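Local structure of cytochrome P450 monooxygenase (Rhodococcus sp. ECU0066, 6KBH) at residues 155-160 and 406-411; 208-213 and 426-431; 412-417 and 441-446; 475-480 and 561-566. The protein probably acts as a self-sufficient monooxygenase, carrying a haem P450 centre, an FMN and a [2Fe-2S] cluster on a single chain. One frame throughout, in Å; residues are numbered along the deposited sequence.

Interaction 1. Residues 155-160 and 406-411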
loop_
_atom_site.group_PDB
_atom_site.type_symbol
_atom_site.label_atom_id
_atom_site.label_comp_id
_atom_site.label_asym_id
_atom_site.label_seq_id
_atom_site.Cartn_x
_atom_site.Cartn_y
_atom_site.Cartn_z
ATOM N N MET A 155 10.798 -12.913 -12.418
ATOM C CA MET A 155 10.049 -13.621 -13.453
ATOM C C MET A 155 9.132 -12.680 -14.226
ATOM O O MET A 155 9.035 -12.771 -15.456
ATOM C CB MET A 155 9.249 -14.761 -12.823
ATOM C CG MET A 155 8.222 -15.414 -13.736
ATOM S SD MET A 155 6.597 -14.626 -13.665
ATOM C CE MET A 155 6.174 -14.854 -11.940
ATOM N N VAL A 156 8.441 -11.778 -13.524
ATOM C CA VAL A 156 7.514 -10.875 -14.198
ATOM C C VAL A 156 8.271 -9.817 -14.992
ATOM O O VAL A 156 7.819 -9.394 -16.063
ATOM C CB VAL A 156 6.545 -10.251 -13.175
ATOM C CG1 VAL A 156 7.303 -9.744 -11.966
ATOM C CG2 VAL A 156 5.729 -9.130 -13.808
ATOM N N ARG A 157 9.432 -9.381 -14.499
ATOM C CA ARG A 157 10.251 -8.450 -15.268
ATOM C C ARG A 157 10.746 -9.096 -16.557
ATOM O O ARG A 157 10.805 -8.442 -17.606
ATOM C CB ARG A 157 11.426 -7.963 -14.422
ATOM C CG ARG A 157 11.030 -7.022 -13.298
ATOM C CD ARG A 157 12.248 -6.518 -12.551
ATOM N NE ARG A 157 11.889 -5.542 -11.530
ATOM C CZ ARG A 157 11.716 -4.247 -11.770
ATOM N NH1 ARG A 157 11.866 -3.773 -13.001
ATOM N NH2 ARG A 157 11.389 -3.427 -10.782
ATOM N N ARG A 158 11.116 -10.377 -16.493
ATOM C CA ARG A 158 11.492 -11.110 -17.700
ATOM C C ARG A 158 10.331 -11.169 -18.685
ATOM O O ARG A 158 10.487 -10.847 -19.869
ATOM C CB ARG A 158 11.962 -12.519 -17.330
ATOM C CG ARG A 158 12.377 -13.375 -18.521
ATOM C CD ARG A 158 12.816 -14.771 -18.091
ATOM N NE ARG A 158 11.693 -15.610 -17.676
ATOM C CZ ARG A 158 10.936 -16.314 -18.511
ATOM N NH1 ARG A 158 11.175 -16.282 -19.816
ATOM N NH2 ARG A 158 9.938 -17.052 -18.044
ATOM N N LEU A 159 9.149 -11.566 -18.207
ATOM C CA LEU A 159 8.008 -11.744 -19.099
ATOM C C LEU A 159 7.491 -10.410 -19.625
ATOM O O LEU A 159 7.048 -10.324 -20.777
ATOM C CB LEU A 159 6.896 -12.504 -18.380
ATOM C CG LEU A 159 7.200 -13.969 -18.070
ATOM C CD1 LEU A 159 6.131 -14.559 -17.171
ATOM C CD2 LEU A 159 7.319 -14.768 -19.359
ATOM N N THR A 160 7.526 -9.362 -18.799
ATOM C CA THR A 160 7.072 -8.054 -19.260
ATOM C C THR A 160 7.918 -7.551 -20.423
ATOM O O THR A 160 7.396 -6.888 -21.327
ATOM C CB THR A 160 7.087 -7.049 -18.104
ATOM O OG1 THR A 160 6.197 -7.494 -17.073
ATOM C CG2 THR A 160 6.639 -5.674 -18.573
ATOM N N PHE A 406 4.826 -3.322 -15.325
ATOM C CA PHE A 406 4.270 -2.961 -16.616
ATOM C C PHE A 406 4.435 -1.469 -16.863
ATOM O O PHE A 406 4.942 -1.040 -17.912
ATOM C CB PHE A 406 2.782 -3.315 -16.704
ATOM C CG PHE A 406 2.454 -4.780 -16.607
ATOM C CD1 PHE A 406 3.430 -5.744 -16.809
ATOM C CD2 PHE A 406 1.158 -5.192 -16.352
ATOM C CE1 PHE A 406 3.110 -7.087 -16.730
ATOM C CE2 PHE A 406 0.831 -6.536 -16.274
ATOM C CZ PHE A 406 1.811 -7.482 -16.467
ATOM N N LEU A 407 4.003 -0.671 -15.897
ATOM C CA LEU A 407 4.043 0.773 -15.997
ATOM C C LEU A 407 5.418 1.355 -15.698
ATOM O O LEU A 407 5.587 2.571 -15.815
ATOM C CB LEU A 407 2.999 1.395 -15.064
ATOM C CG LEU A 407 2.725 2.893 -15.218
ATOM C CD1 LEU A 407 2.265 3.214 -16.639
ATOM C CD2 LEU A 407 1.726 3.385 -14.185
ATOM N N GLU A 408 6.418 0.561 -15.319
ATOM C CA GLU A 408 7.705 1.241 -15.344
ATOM C C GLU A 408 8.422 1.018 -16.668
ATOM O O GLU A 408 8.999 1.963 -17.212
ATOM C CB GLU A 408 8.598 0.853 -14.153
ATOM C CG GLU A 408 9.102 -0.563 -14.049
ATOM C CD GLU A 408 10.461 -0.622 -13.357
ATOM O OE1 GLU A 408 11.399 0.063 -13.819
ATOM O OE2 GLU A 408 10.594 -1.362 -12.361
ATOM N N GLU A 409 8.337 -0.185 -17.242
ATOM C CA GLU A 409 9.008 -0.425 -18.515
ATOM C C GLU A 409 8.438 0.450 -19.627
ATOM O O GLU A 409 9.193 0.992 -20.442
ATOM C CB GLU A 409 8.918 -1.896 -18.910
ATOM C CG GLU A 409 9.809 -2.191 -20.102
ATOM C CD GLU A 409 10.000 -3.664 -20.380
ATOM O OE1 GLU A 409 9.264 -4.488 -19.803
ATOM O OE2 GLU A 409 10.910 -3.995 -21.172
ATOM N N LEU A 410 7.111 0.595 -19.685
ATOM C CA LEU A 410 6.519 1.383 -20.761
ATOM C C LEU A 410 6.744 2.877 -20.563
ATOM O O LEU A 410 6.747 3.634 -21.541
ATOM C CB LEU A 410 5.028 1.072 -20.886
ATOM C CG LEU A 410 4.680 -0.411 -21.040
ATOM C CD1 LEU A 410 3.184 -0.606 -20.967
ATOM C CD2 LEU A 410 5.234 -0.984 -22.338
ATOM N N THR A 411 6.929 3.325 -19.320
ATOM C CA THR A 411 7.327 4.712 -19.100
ATOM C C THR A 411 8.825 4.905 -19.272
ATOM O O THR A 411 9.267 6.003 -19.628
ATOM C CB THR A 411 6.905 5.182 -17.711
ATOM O OG1 THR A 411 7.617 4.437 -16.710
ATOM C CG2 THR A 411 5.406 5.009 -17.532
#
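Arg157 and Glu408 join helix 153-164 to helix 396-413, the long helix that follows the haem-ligating cysteine, by a salt bridge, the segment axes approaching to 10.5 Å. The arginine chain, extended from CG to NE, carries the guanidinium edge to the glutamate. Arg157 NH1 lies 2.8 Å from Glu408 OE2, and Arg157 NH2, whose place is less certain, donates to the same oxygen. The two planes stand nearly perpendicular (89°), and NH1 meets OE2 from above the carboxylate plane. Glu408 CG sits between the backbone N and the carbonyl carbon (chi1 66°), and a bend at chi2 sends the carboxylate toward the arginine.

Thr160 points at the other helix. Its OG1 bonds Val156 O at 2.7 Å, from the opposite face of that carbonyl to Thr160 N, and the same OG1 lies at the edge of the Phe406 ring, 3.1 Å from CE1. Thr160 CG2 leans on Glu409 OE1, while Glu409 OE2 is bridged to Arg161 and Arg413. With an alanine here in place of Arg157, Glu408 would probably lose its counter-charge from the other helix and its carboxylate would be free to turn. The charged groups gather on one side of Thr160, the Phe406 ring on the other; Glu408 takes Arg157 and Glu409 takes Arg161, so both buried carboxylates meet positive charge from helix 153-164.

Interaction 2. Residues 208-213 and 426-431; sequences AHTVNT and TYLPNT
The loop joining strands 418-419 and 440-442, which in P450s carries the hairpin bordering the substrate pocket, meets helix 210-214 of the region before the long helix 219-242: Leu428, Pro429 and Asn430 lie against Thr210 and Val211. The place is consistent with the rim of the distal pocket, the side chain of Thr210 being about 11 Å from the haem. The closest backbones are those of Val211 and Asn430, their CA atoms 5.7 Å apart.

Leu428 crosses both helix residues at roughly right angles. Its CD1 touches the hydroxyl OG1 of Thr210 at 3.5 Å, and its CB meets CG2 of Val211 at 4.0 Å. The threonine hydroxyl is set between its own backbone N and carbonyl carbon (chi1 66°), which turns it to the leucine methyl. Val211 CG2 also rests 4.1 Å from Pro429 O.

Beside them the amide of Asn430 slants over Thr210, with ND2 3.6 Å from Thr210 CB, while Asn430 CB lies 3.7 Å from Thr210 O. The other end of this amide works within the loop: OD1 accepts from the backbone N of Ser432, an Asx turn, and also from that of Phe433. Phe433 touches Thr210 as well, and Thr431 is tied to Trp214 by a backbone bond.

Between the two segments, then, the side chains meet by van der Waals contact alone; the polar amide of Asn430 shapes its own loop, and a polar tie to this helix comes from the Thr431-Trp214 backbone bond.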
loop_
_atom_site.group_PDB
_atom_site.type_symbol
_atom_site.label_atom_id
_atom_site.label_comp_id
_atom_site.label_asym_id
_atom_site.label_seq_id
_atom_site.Cartn_x
_atom_site.Cartn_y
_atom_site.Cartn_z
ATOM N N ALA A 208 -11.879 -15.635 -21.868
ATOM C CA ALA A 208 -12.635 -14.607 -21.170
ATOM C C ALA A 208 -13.909 -15.198 -20.579
ATOM O O ALA A 208 -14.591 -16.008 -21.215
ATOM C CB ALA A 208 -12.973 -13.460 -22.120
ATOM N N HIS A 209 -14.223 -14.793 -19.347
ATOM C CA HIS A 209 -15.417 -15.250 -18.653
ATOM C C HIS A 209 -16.405 -14.131 -18.349
ATOM O O HIS A 209 -17.455 -14.402 -17.754
ATOM C CB HIS A 209 -15.041 -15.943 -17.335
ATOM C CG HIS A 209 -14.422 -17.294 -17.511
ATOM N ND1 HIS A 209 -13.058 -17.486 -17.578
ATOM C CD2 HIS A 209 -14.980 -18.524 -17.614
ATOM C CE1 HIS A 209 -12.803 -18.774 -17.724
ATOM N NE2 HIS A 209 -13.952 -19.425 -17.749
ATOM N N THR A 210 -16.104 -12.890 -18.738
ATOM C CA THR A 210 -16.896 -11.754 -18.275
ATOM C C THR A 210 -18.336 -11.839 -18.765
ATOM O O THR A 210 -19.281 -11.713 -17.977
ATOM C CB THR A 210 -16.252 -10.442 -18.726
ATOM O OG1 THR A 210 -16.304 -10.348 -20.155
ATOM C CG2 THR A 210 -14.810 -10.387 -18.285
ATOM N N VAL A 211 -18.528 -12.054 -20.068
ATOM C CA VAL A 211 -19.888 -12.099 -20.599
ATOM C C VAL A 211 -20.608 -13.371 -20.154
ATOM O O VAL A 211 -21.821 -13.353 -19.923
ATOM C CB VAL A 211 -19.863 -11.962 -22.134
ATOM C CG1 VAL A 211 -21.241 -12.167 -22.706
ATOM C CG2 VAL A 211 -19.333 -10.592 -22.531
ATOM N N ASN A 212 -19.883 -14.482 -19.995
ATOM C CA ASN A 212 -20.535 -15.743 -19.673
ATOM C C ASN A 212 -20.862 -15.857 -18.189
ATOM O O ASN A 212 -21.802 -16.566 -17.821
ATOM C CB ASN A 212 -19.672 -16.924 -20.143
ATOM C CG ASN A 212 -20.028 -18.222 -19.438
ATOM O OD1 ASN A 212 -20.988 -18.896 -19.813
ATOM N ND2 ASN A 212 -19.236 -18.599 -18.434
ATOM N N THR A 213 -20.109 -15.193 -17.323
ATOM C CA THR A 213 -20.462 -15.145 -15.908
ATOM C C THR A 213 -21.298 -13.922 -15.544
ATOM O O THR A 213 -22.234 -14.033 -14.744
ATOM C CB THR A 213 -19.198 -15.183 -15.030
ATOM O OG1 THR A 213 -18.520 -16.434 -15.227
ATOM C CG2 THR A 213 -19.547 -15.042 -13.561
ATOM N N THR A 426 -14.367 0.228 -26.687
ATOM C CA THR A 426 -15.504 -0.654 -26.473
ATOM C C THR A 426 -15.212 -1.577 -25.297
ATOM O O THR A 426 -14.120 -2.151 -25.209
ATOM C CB THR A 426 -15.795 -1.475 -27.732
ATOM O OG1 THR A 426 -14.782 -2.476 -27.887
ATOM C CG2 THR A 426 -15.785 -0.582 -28.966
ATOM N N TYR A 427 -16.181 -1.706 -24.393
ATOM C CA TYR A 427 -16.052 -2.554 -23.213
ATOM C C TYR A 427 -17.206 -3.545 -23.168
ATOM O O TYR A 427 -18.364 -3.170 -23.377
ATOM C CB TYR A 427 -15.999 -1.709 -21.925
ATOM C CG TYR A 427 -15.000 -0.568 -21.992
ATOM C CD1 TYR A 427 -15.318 0.628 -22.625
ATOM C CD2 TYR A 427 -13.725 -0.701 -21.451
ATOM C CE1 TYR A 427 -14.400 1.660 -22.708
ATOM C CE2 TYR A 427 -12.801 0.330 -21.527
ATOM C CZ TYR A 427 -13.144 1.503 -22.158
ATOM O OH TYR A 427 -12.224 2.524 -22.234
ATOM N N LEU A 428 -16.877 -4.802 -22.871
ATOM C CA LEU A 428 -17.840 -5.890 -22.987
ATOM C C LEU A 428 -19.017 -5.675 -22.043
ATOM O O LEU A 428 -18.812 -5.346 -20.869
ATOM C CB LEU A 428 -17.169 -7.224 -22.684
ATOM C CG LEU A 428 -16.233 -7.754 -23.766
ATOM C CD1 LEU A 428 -15.506 -8.994 -23.274
ATOM C CD2 LEU A 428 -17.013 -8.046 -25.033
ATOM N N PRO A 429 -20.255 -5.869 -22.507
ATOM C CA PRO A 429 -21.418 -5.654 -21.640
ATOM C C PRO A 429 -21.545 -6.702 -20.548
ATOM O O PRO A 429 -21.844 -7.868 -20.823
ATOM C CB PRO A 429 -22.598 -5.724 -22.620
ATOM C CG PRO A 429 -22.107 -6.596 -23.727
ATOM C CD PRO A 429 -20.639 -6.319 -23.857
ATOM N N ASN A 430 -21.330 -6.290 -19.302
ATOM C CA ASN A 430 -21.428 -7.174 -18.148
ATOM C C ASN A 430 -21.544 -6.303 -16.904
ATOM O O ASN A 430 -21.357 -5.084 -16.956
ATOM C CB ASN A 430 -20.234 -8.134 -18.064
ATOM C CG ASN A 430 -18.950 -7.452 -17.614
ATOM O OD1 ASN A 430 -18.810 -7.060 -16.458
ATOM N ND2 ASN A 430 -18.010 -7.298 -18.540
ATOM N N THR A 431 -21.860 -6.946 -15.781
ATOM C CA THR A 431 -22.106 -6.203 -14.554
ATOM C C THR A 431 -20.839 -5.855 -13.789
ATOM O O THR A 431 -20.849 -4.882 -13.029
ATOM C CB THR A 431 -23.037 -6.990 -13.629
ATOM O OG1 THR A 431 -22.322 -8.089 -13.051
ATOM C CG2 THR A 431 -24.237 -7.515 -14.403
#

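Interaction 3. Residues 412-417 and 441-446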
loop_
_atom_site.group_PDB
_atom_site.type_symbol
_atom_site.label_atom_id
_atom_site.label_comp_id
_atom_site.label_asym_id
_atom_site.label_seq_id
_atom_site.Cartn_x
_atom_site.Cartn_y
_atom_site.Cartn_z
ATOM N N ARG A 412 9.619 3.868 -19.009
ATOM C CA ARG A 412 11.054 3.953 -19.254
ATOM C C ARG A 412 11.343 4.009 -20.747
ATOM O O ARG A 412 11.907 4.987 -21.251
ATOM C CB ARG A 412 11.767 2.759 -18.622
ATOM C CG ARG A 412 11.883 2.819 -17.114
ATOM C CD ARG A 412 13.154 3.508 -16.674
ATOM N NE ARG A 412 13.389 3.307 -15.248
ATOM C CZ ARG A 412 13.802 2.161 -14.713
ATOM N NH1 ARG A 412 14.033 1.107 -15.486
ATOM N NH2 ARG A 412 13.986 2.069 -13.404
ATOM N N ARG A 413 10.941 2.968 -21.475
ATOM C CA ARG A 413 11.391 2.802 -22.850
ATOM C C ARG A 413 10.626 3.696 -23.821
ATOM O O ARG A 413 11.229 4.278 -24.729
ATOM C CB ARG A 413 11.273 1.330 -23.254
ATOM C CG ARG A 413 12.202 0.423 -22.460
ATOM C CD ARG A 413 11.903 -1.054 -22.652
ATOM N NE ARG A 413 12.234 -1.532 -23.989
ATOM C CZ ARG A 413 12.225 -2.813 -24.344
ATOM N NH1 ARG A 413 11.913 -3.750 -23.459
ATOM N NH2 ARG A 413 12.539 -3.160 -25.584
ATOM N N LEU A 414 9.309 3.830 -23.656
ATOM C CA LEU A 414 8.466 4.549 -24.611
ATOM C C LEU A 414 7.703 5.693 -23.950
ATOM O O LEU A 414 6.466 5.683 -23.913
ATOM C CB LEU A 414 7.488 3.593 -25.293
ATOM C CG LEU A 414 7.984 2.213 -25.729
ATOM C CD1 LEU A 414 6.965 1.528 -26.620
ATOM C CD2 LEU A 414 9.288 2.358 -26.466
ATOM N N PRO A 415 8.403 6.713 -23.438
ATOM C CA PRO A 415 7.687 7.893 -22.930
ATOM C C PRO A 415 7.051 8.718 -24.031
ATOM O O PRO A 415 6.100 9.460 -23.758
ATOM C CB PRO A 415 8.780 8.691 -22.204
ATOM C CG PRO A 415 9.961 7.771 -22.114
ATOM C CD PRO A 415 9.857 6.882 -23.305
ATOM N N HIS A 416 7.550 8.617 -25.262
ATOM C CA HIS A 416 7.013 9.318 -26.421
ATOM C C HIS A 416 5.829 8.587 -27.054
ATOM O O HIS A 416 5.487 8.849 -28.216
ATOM C CB HIS A 416 8.120 9.530 -27.455
ATOM C CG HIS A 416 8.647 8.258 -28.039
ATOM N ND1 HIS A 416 8.982 7.168 -27.266
ATOM C CD2 HIS A 416 8.901 7.903 -29.320
ATOM C CE1 HIS A 416 9.413 6.194 -28.047
ATOM N NE2 HIS A 416 9.377 6.616 -29.297
ATOM N N MET A 417 5.216 7.672 -26.312
ATOM C CA MET A 417 4.050 6.943 -26.783
ATOM C C MET A 417 2.783 7.734 -26.490
ATOM O O MET A 417 2.629 8.303 -25.405
ATOM C CB MET A 417 3.989 5.573 -26.109
ATOM C CG MET A 417 2.669 4.844 -26.243
ATOM S SD MET A 417 2.443 3.609 -24.948
ATOM C CE MET A 417 3.605 2.351 -25.469
ATOM N N VAL A 441 -1.792 2.515 -29.526
ATOM C CA VAL A 441 -0.792 3.508 -29.159
ATOM C C VAL A 441 0.220 3.651 -30.285
ATOM O O VAL A 441 0.647 2.660 -30.890
ATOM C CB VAL A 441 -0.090 3.142 -27.834
ATOM C CG1 VAL A 441 -1.083 3.179 -26.686
ATOM C CG2 VAL A 441 0.545 1.776 -27.931
ATOM N N ARG A 442 0.587 4.893 -30.570
ATOM C CA ARG A 442 1.649 5.229 -31.502
ATOM C C ARG A 442 2.856 5.755 -30.734
ATOM O O ARG A 442 2.743 6.205 -29.591
ATOM C CB ARG A 442 1.178 6.282 -32.513
ATOM C CG ARG A 442 1.060 7.655 -31.886
ATOM C CD ARG A 442 0.977 8.799 -32.883
ATOM N NE ARG A 442 -0.017 8.581 -33.923
ATOM C CZ ARG A 442 -1.030 9.408 -34.162
ATOM N NH1 ARG A 442 -1.185 10.499 -33.422
ATOM N NH2 ARG A 442 -1.891 9.141 -35.132
ATOM N N TRP A 443 4.019 5.681 -31.375
ATOM C CA TRP A 443 5.222 6.341 -30.883
ATOM C C TRP A 443 6.216 6.438 -32.032
ATOM O O TRP A 443 6.048 5.809 -33.079
ATOM C CB TRP A 443 5.836 5.611 -29.682
ATOM C CG TRP A 443 6.515 4.323 -30.023
ATOM C CD1 TRP A 443 7.837 4.135 -30.307
ATOM C CD2 TRP A 443 5.902 3.037 -30.105
ATOM N NE1 TRP A 443 8.082 2.808 -30.567
ATOM C CE2 TRP A 443 6.908 2.113 -30.446
ATOM C CE3 TRP A 443 4.596 2.576 -29.927
ATOM C CZ2 TRP A 443 6.644 0.760 -30.615
ATOM C CZ3 TRP A 443 4.342 1.237 -30.093
ATOM C CH2 TRP A 443 5.357 0.342 -30.433
ATOM N N ASP A 444 7.255 7.246 -31.821
ATOM C CA ASP A 444 8.304 7.425 -32.816
ATOM C C ASP A 444 9.400 6.394 -32.575
ATOM O O ASP A 444 10.142 6.518 -31.587
ATOM C CB ASP A 444 8.871 8.837 -32.747
ATOM C CG ASP A 444 9.757 9.173 -33.932
ATOM O OD1 ASP A 444 10.064 8.265 -34.734
ATOM O OD2 ASP A 444 10.145 10.352 -34.064
ATOM N N PRO A 445 9.555 5.386 -33.437
ATOM C CA PRO A 445 10.513 4.308 -33.129
ATOM C C PRO A 445 11.960 4.764 -33.086
ATOM O O PRO A 445 12.702 4.347 -32.189
ATOM C CB PRO A 445 10.272 3.292 -34.256
ATOM C CG PRO A 445 8.919 3.632 -34.806
ATOM C CD PRO A 445 8.799 5.115 -34.670
ATOM N N ALA A 446 12.401 5.588 -34.040
ATOM C CA ALA A 446 13.795 6.027 -34.036
ATOM C C ALA A 446 14.150 6.742 -32.739
ATOM O O ALA A 446 15.296 6.669 -32.280
ATOM C CB ALA A 446 14.068 6.936 -35.234
#
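A type I turn from Leu414 to Met417 follows helix 396-413 and brings the CA of Met417 to 4.3 Å from that of Trp443, beside strand 440-442 of the small three-stranded antiparallel sheet of the P450 fold. Met417 CA directs a C-H toward Arg442 O (3.2 Å), and the neighbouring Arg442-Glu418 backbone bond continues the pairing.

His416 turns its ring onto the chain beyond the strand because its CG is held between the backbone N and carbonyl carbon (chi1 65°). One face of the imidazole receives Trp443 CB, 3.8 Å from the ring centroid. At the ring edge His416 NE2 donates to Asp444 O; the modelled 2.4 Å is very short, so the strength of that bond cannot be read from it. Were His416 a leucine, Asp444 O would probably lose its imidazole donor and the Asp444 backbone could shift.

Leu414 CD1 makes a CH-pi contact over the six-membered ring of Trp443, 3.9 Å from the centroid and 11° off the normal. Trp443 NE1 makes a weak bond to Ile168 O, while Arg442, on the exposed side, bridges to Glu418. Met417, extended as far as SD, runs along Val441 and bends at chi3: Met417 CG lies 3.6 Å from Val441 CB, and Met417 CE ends 4.0 Å from Val441 CG2.

Interaction 4. Residues 475-480 and 561-566; sequences RTMAVS and LRVRGP
Met477 CG stands anti to its own carbonyl carbon (chi1 -63°) and Val563 CG1 between its backbone N and carbonyl carbon (chi1 46°), and these two torsions bring the methionine chain and the methyl together, Met477 CG 3.7 Å from Val563 CG1. The methionine chain then bends at chi3. Met477 lies on strand 475-486 and Val563 on strand 560-567, neighbours in the antiparallel sheet of the flavin-reductase barrel domain, whose segments run at 125° to each other.

Four backbone bonds, one of them weak, join the strands. Arg475 and Val563 form a hydrogen-bonded pair, N of Arg475 to Val563 O at 3.2 Å and N of Val563 to Arg475 O at 3.0 Å. Two residues on, N of Leu561 bonds Met477 O at 2.9 Å, while the return bond from Met477 N to Leu561 O is the weak one. Thr476 and Arg562 lie between them as a non-hydrogen-bonded pair, and CA of Thr476 gives a C-H contact to Leu561 O at 3.4 Å.

The sheet has two unlike faces. Met477, Leu561 and Val563 point to one side, where Val563 and Leu561 meet Ile511 and Val513 of the next strand and Met477 meets Phe534; Arg475 starts on this side too, but its end leads away. On the other side, with Thr476, Arg562 bridges to Asp514, which Arg564 shares; Arg564 also bridges to Asp734 of the [2Fe-2S] pocket. The shared Asp514 probably offsets the closeness of the two guanidinium groups. One face is thus mostly apolar, while on the other Asp514 holds both arginines and Arg564 links the barrel to the [2Fe-2S] part.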
loop_
_atom_site.group_PDB
_atom_site.type_symbol
_atom_site.label_atom_id
_atom_site.label_comp_id
_atom_site.label_asym_id
_atom_site.label_seq_id
_atom_site.Cartn_x
_atom_site.Cartn_y
_atom_site.Cartn_z
ATOM N N ARG A 475 8.205 13.665 -1.690
ATOM C CA ARG A 475 8.770 14.624 -2.619
ATOM C C ARG A 475 10.155 14.128 -3.011
ATOM O O ARG A 475 10.941 13.737 -2.149
ATOM C CB ARG A 475 8.847 15.997 -1.966
ATOM C CG ARG A 475 7.493 16.487 -1.497
ATOM C CD ARG A 475 7.619 17.418 -0.309
ATOM N NE ARG A 475 7.593 18.826 -0.714
ATOM C CZ ARG A 475 6.592 19.672 -0.479
ATOM N NH1 ARG A 475 5.494 19.270 0.150
ATOM N NH2 ARG A 475 6.689 20.931 -0.884
ATOM N N THR A 476 10.439 14.099 -4.307
ATOM C CA THR A 476 11.771 13.730 -4.773
ATOM C C THR A 476 12.553 15.020 -4.974
ATOM O O THR A 476 12.400 15.710 -5.988
ATOM C CB THR A 476 11.699 12.902 -6.048
ATOM O OG1 THR A 476 11.639 13.777 -7.185
ATOM C CG2 THR A 476 10.468 12.012 -6.014
ATOM N N MET A 477 13.379 15.360 -3.990
ATOM C CA MET A 477 14.184 16.564 -4.071
ATOM C C MET A 477 15.534 16.271 -4.717
ATOM O O MET A 477 15.924 15.118 -4.919
ATOM C CB MET A 477 14.382 17.191 -2.690
ATOM C CG MET A 477 13.114 17.676 -2.010
ATOM S SD MET A 477 13.290 17.683 -0.232
ATOM C CE MET A 477 13.197 19.395 0.098
ATOM N N ALA A 478 16.250 17.342 -5.037
ATOM C CA ALA A 478 17.556 17.263 -5.663
ATOM C C ALA A 478 18.603 17.816 -4.712
ATOM O O ALA A 478 18.339 18.746 -3.942
ATOM C CB ALA A 478 17.587 18.038 -6.989
ATOM N N VAL A 479 19.791 17.225 -4.763
ATOM C CA VAL A 479 20.909 17.660 -3.935
ATOM C C VAL A 479 21.666 18.746 -4.694
ATOM O O VAL A 479 22.290 18.477 -5.727
ATOM C CB VAL A 479 21.826 16.486 -3.561
ATOM C CG1 VAL A 479 22.179 15.637 -4.782
ATOM C CG2 VAL A 479 23.077 16.995 -2.870
ATOM N N SER A 480 21.608 19.975 -4.183
ATOM C CA SER A 480 22.281 21.098 -4.823
ATOM C C SER A 480 23.693 21.333 -4.304
ATOM O O SER A 480 24.461 22.048 -4.955
ATOM C CB SER A 480 21.462 22.373 -4.632
ATOM O OG SER A 480 21.264 22.646 -3.252
ATOM N N LEU A 561 16.792 12.366 -4.371
ATOM C CA LEU A 561 16.474 11.461 -3.293
ATOM C C LEU A 561 14.995 11.627 -2.977
ATOM O O LEU A 561 14.476 12.743 -2.950
ATOM C CB LEU A 561 17.287 11.794 -2.039
ATOM C CG LEU A 561 18.735 11.317 -1.933
ATOM C CD1 LEU A 561 19.417 11.994 -0.752
ATOM C CD2 LEU A 561 18.776 9.828 -1.791
ATOM N N ARG A 562 14.322 10.513 -2.726
ATOM C CA ARG A 562 12.966 10.533 -2.210
ATOM C C ARG A 562 13.017 10.843 -0.718
ATOM O O ARG A 562 13.793 10.247 0.030
ATOM C CB ARG A 562 12.259 9.195 -2.453
ATOM C CG ARG A 562 11.121 8.943 -1.504
ATOM C CD ARG A 562 10.029 8.097 -2.156
ATOM N NE ARG A 562 10.175 6.668 -1.880
ATOM C CZ ARG A 562 9.547 6.017 -0.902
ATOM N NH1 ARG A 562 8.706 6.652 -0.099
ATOM N NH2 ARG A 562 9.749 4.722 -0.735
ATOM N N VAL A 563 12.202 11.791 -0.282
ATOM C CA VAL A 563 12.309 12.357 1.052
ATOM C C VAL A 563 10.904 12.673 1.527
ATOM O O VAL A 563 10.175 13.429 0.872
ATOM C CB VAL A 563 13.204 13.604 1.047
ATOM C CG1 VAL A 563 12.859 14.533 -0.093
ATOM C CG2 VAL A 563 13.125 14.326 2.352
ATOM N N ARG A 564 10.518 12.082 2.653
ATOM C CA ARG A 564 9.131 12.057 3.102
ATOM C C ARG A 564 8.949 13.042 4.244
ATOM O O ARG A 564 9.647 12.948 5.257
ATOM C CB ARG A 564 8.743 10.643 3.526
ATOM C CG ARG A 564 8.916 9.650 2.392
ATOM C CD ARG A 564 8.053 8.415 2.548
ATOM N NE ARG A 564 8.561 7.489 3.554
ATOM C CZ ARG A 564 9.627 6.712 3.389
ATOM N NH1 ARG A 564 10.326 6.755 2.261
ATOM N NH2 ARG A 564 10.001 5.895 4.362
ATOM N N GLY A 565 7.953 13.922 4.100
ATOM C CA GLY A 565 7.875 15.196 4.780
ATOM C C GLY A 565 8.185 15.219 6.263
ATOM O O GLY A 565 8.151 14.200 6.963
ATOM N N PRO A 566 8.484 16.414 6.764
ATOM C CA PRO A 566 8.887 16.565 8.166
ATOM C C PRO A 566 7.850 16.030 9.140
ATOM O O PRO A 566 6.667 16.373 9.074
ATOM C CB PRO A 566 9.058 18.081 8.316
ATOM C CG PRO A 566 9.341 18.570 6.933
ATOM C CD PRO A 566 8.522 17.692 6.034
#

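In the fold
Interactions 1 and 3 follow one another along helix 396-413: the first is a buried helix-helix contact, the second, partly buried, the passage from that helix into the small sheet, centres 15 Å apart. Interaction 2, like 3, is partly buried and lies farther from the chain's centre than 1, its loop falling between the two segments of interaction 3. Interaction 4, also partly buried, belongs to the flavin domain, about 44 Å from interaction 2 (centres) and across the middle of the chain. Chemistry changes with place: charge and hydroxyl groups inside interaction 1, plain van der Waals contact in 2, rings and a histidine in 3, and a backbone ladder in 4.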